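Local coordinates for protein HAD-superfamily hydrolase, subfamily IA, variant 1 (Ehrlichia chaffeensis, PDB 3KZX) that probably hydrolyses 2-phosphoglycolate to glycolate and phosphate, as a phosphatase of the HAD-like hydrolase superfamily, at residues Ala123-Lys128 and Leu166-Asn171. Numbering follows the deposited sequence.
Sequences AIVSNK and LAALTN
Ala168 rests its methyl group on Ala123 and Val125 together, packing helix 163-172 onto strand 121-126 in the Rossmann-like alpha/beta core of this HAD-superfamily hydrolase. The contact is small, buried and wholly apolar: one methyl from the helix meets two side chains from the same face of the strand, and no hydrogen bond crosses. Ala168 CB lies 4.0 Å from Ala123 CB, methyl against methyl. It comes closer to the valine, with 3.7 Å between Ala168 CB and Val125 CG2. The chi1 rotation of Val125 decides which methyl does the touching: CG1 stands anti to the backbone N (chi1 178°), which leaves CG2 beside that N and anti to the carbonyl carbon, where it meets the helix. Ile124, between the two, points to the other face of the sheet, onto Ile137 of helix 130-139. The strand is an inner one, bonded through its backbone to strands 27-30 and 148-152, and Ala168 also touches Ser148 and Ile150 of the latter, so its methyl spans two neighbouring strands. Further along the chain, Ser126 probably occupies the place of HAD motif II, whose serine or threonine helps bind the substrate phosphate in relatives. Ser126 closes an ST turn, its OG accepting from Lys128 N at 3.0 Å with an N-H...O angle of 159°.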
ATOM      1  N   ALA A 123       8.280  -3.067  -7.995  1.00  5.55           N
ATOM      2  CA  ALA A 123       7.021  -3.758  -8.193  1.00  5.66           C
ATOM      3  C   ALA A 123       6.006  -3.350  -7.160  1.00  5.57           C
ATOM      4  O   ALA A 123       6.374  -2.757  -6.134  1.00  6.87           O
ATOM      5  CB  ALA A 123       7.238  -5.258  -8.167  1.00  5.83           C
ATOM      6  N   ILE A 124       4.729  -3.626  -7.453  1.00  5.36           N
ATOM      7  CA  ILE A 124       3.646  -3.511  -6.458  1.00  6.22           C
ATOM      8  C   ILE A 124       3.090  -4.894  -6.167  1.00  6.86           C
ATOM      9  O   ILE A 124       2.850  -5.702  -7.084  1.00  6.44           O
ATOM     10  CB  ILE A 124       2.537  -2.559  -6.926  1.00  6.63           C
ATOM     11  CG1 ILE A 124       3.025  -1.093  -6.815  1.00  7.96           C
ATOM     12  CG2 ILE A 124       1.173  -2.716  -6.141  1.00  4.52           C
ATOM     13  CD1 ILE A 124       2.245  -0.174  -7.689  1.00 13.51           C
ATOM     14  N   VAL A 125       2.907  -5.161  -4.883  1.00  4.83           N
ATOM     15  CA  VAL A 125       2.184  -6.346  -4.422  1.00  6.58           C
ATOM     16  C   VAL A 125       1.100  -5.934  -3.405  1.00  5.40           C
ATOM     17  O   VAL A 125       1.420  -5.461  -2.322  1.00  6.27           O
ATOM     18  CB  VAL A 125       3.124  -7.387  -3.829  1.00  6.08           C
ATOM     19  CG1 VAL A 125       2.351  -8.620  -3.289  1.00  6.66           C
ATOM     20  CG2 VAL A 125       4.135  -7.821  -4.882  1.00  8.44           C
ATOM     21  N   SER A 126      -0.168  -6.145  -3.798  1.00  5.84           N
ATOM     22  CA  SER A 126      -1.346  -5.659  -3.126  1.00  6.34           C
ATOM     23  C   SER A 126      -2.434  -6.727  -3.112  1.00  6.76           C
ATOM     24  O   SER A 126      -2.502  -7.554  -4.042  1.00  7.81           O
ATOM     25  CB  SER A 126      -1.880  -4.422  -3.876  1.00  7.11           C
ATOM     26  OG  SER A 126      -3.103  -3.973  -3.321  1.00  7.04           O
ATOM     27  N   ASN A 127      -3.293  -6.703  -2.086  1.00  6.91           N
ATOM     28  CA  ASN A 127      -4.501  -7.524  -2.064  1.00  7.56           C
ATOM     29  C   ASN A 127      -5.718  -6.880  -2.749  1.00  6.95           C
ATOM     30  O   ASN A 127      -6.780  -7.494  -2.833  1.00  7.57           O
ATOM     31  CB  ASN A 127      -4.849  -7.974  -0.639  1.00  7.69           C
ATOM     32  CG  ASN A 127      -3.942  -9.104  -0.139  1.00  8.85           C
ATOM     33  OD1 ASN A 127      -3.019  -9.580  -0.852  1.00  8.14           O
ATOM     34  ND2 ASN A 127      -4.206  -9.549   1.109  1.00  7.41           N
ATOM     35  N   LYS A 128      -5.558  -5.673  -3.262  1.00  6.96           N
ATOM     36  CA  LYS A 128      -6.565  -5.108  -4.134  1.00  7.52           C
ATOM     37  C   LYS A 128      -6.707  -5.947  -5.406  1.00  7.30           C
ATOM     38  O   LYS A 128      -5.728  -6.465  -5.943  1.00  6.52           O
ATOM     39  CB  LYS A 128      -6.243  -3.670  -4.497  1.00  6.95           C
ATOM     40  CG  LYS A 128      -7.295  -2.965  -5.322  1.00  9.17           C
ATOM     41  CD  LYS A 128      -6.908  -1.524  -5.592  1.00  9.29           C
ATOM     42  CE  LYS A 128      -7.888  -0.834  -6.484  1.00  8.01           C
ATOM     43  NZ  LYS A 128      -9.261  -0.793  -5.890  1.00  6.12           N
ATOM     44  N   LEU A 166       6.571 -13.652  -4.554  1.00  5.91           N
ATOM     45  CA  LEU A 166       7.388 -14.474  -5.398  1.00  6.93           C
ATOM     46  C   LEU A 166       6.971 -14.315  -6.869  1.00  7.15           C
ATOM     47  O   LEU A 166       7.813 -14.400  -7.755  1.00  6.52           O
ATOM     48  CB  LEU A 166       7.356 -15.941  -4.950  1.00  6.29           C
ATOM     49  CG  LEU A 166       7.988 -16.241  -3.572  1.00  7.44           C
ATOM     50  CD1 LEU A 166       7.851 -17.723  -3.165  1.00  8.44           C
ATOM     51  CD2 LEU A 166       9.425 -15.781  -3.609  1.00  6.71           C
ATOM     52  N   ALA A 167       5.681 -14.071  -7.118  1.00  7.68           N
ATOM     53  CA  ALA A 167       5.187 -13.839  -8.450  1.00  7.85           C
ATOM     54  C   ALA A 167       5.762 -12.568  -9.048  1.00  8.98           C
ATOM     55  O   ALA A 167       6.210 -12.591 -10.200  1.00  8.38           O
ATOM     56  CB  ALA A 167       3.662 -13.818  -8.490  1.00  8.08           C
ATOM     57  N   ALA A 168       5.742 -11.469  -8.287  1.00  8.09           N
ATOM     58  CA  ALA A 168       6.353 -10.213  -8.754  1.00  9.10           C
ATOM     59  C   ALA A 168       7.828 -10.415  -9.089  1.00  8.90           C
ATOM     60  O   ALA A 168       8.330  -9.928 -10.131  1.00  9.39           O
ATOM     61  CB  ALA A 168       6.186  -9.098  -7.687  1.00  7.11           C
ATOM     62  N   LEU A 169       8.532 -11.141  -8.228  1.00  8.01           N
ATOM     63  CA  LEU A 169       9.986 -11.345  -8.418  1.00  8.86           C
ATOM     64  C   LEU A 169      10.277 -12.231  -9.627  1.00  9.71           C
ATOM     65  O   LEU A 169      11.225 -11.965 -10.373  1.00  9.99           O
ATOM     66  CB  LEU A 169      10.639 -11.919  -7.156  1.00  8.38           C
ATOM     67  CG  LEU A 169      10.689 -10.987  -5.940  1.00  9.52           C
ATOM     68  CD1 LEU A 169      11.096 -11.764  -4.644  1.00  8.66           C
ATOM     69  CD2 LEU A 169      11.668  -9.807  -6.171  1.00 10.33           C
ATOM     70  N   THR A 170       9.437 -13.248  -9.853  1.00 10.05           N
ATOM     71  CA  THR A 170       9.522 -14.027 -11.084  1.00 10.90           C
ATOM     72  C   THR A 170       9.360 -13.101 -12.312  1.00 11.90           C
ATOM     73  O   THR A 170      10.159 -13.184 -13.277  1.00 10.40           O
ATOM     74  CB  THR A 170       8.515 -15.182 -11.082  1.00 11.10           C
ATOM     75  OG1 THR A 170       8.859 -16.067 -10.035  1.00 10.99           O
ATOM     76  CG2 THR A 170       8.503 -15.972 -12.413  1.00 12.50           C
ATOM     77  N   ASN A 171       8.375 -12.197 -12.257  1.00 11.44           N
ATOM     78  CA  ASN A 171       8.050 -11.360 -13.427  1.00 12.11           C
ATOM     79  C   ASN A 171       9.063 -10.250 -13.663  1.00 12.17           C
ATOM     80  O   ASN A 171       9.233  -9.844 -14.801  1.00 13.14           O
ATOM     81  CB  ASN A 171       6.679 -10.723 -13.313  1.00 12.36           C
ATOM     82  CG  ASN A 171       5.532 -11.748 -13.261  1.00 15.50           C
ATOM     83  OD1 ASN A 171       4.410 -11.415 -12.834  1.00 21.45           O
ATOM     84  ND2 ASN A 171       5.801 -12.974 -13.660  1.00 14.32           N
TER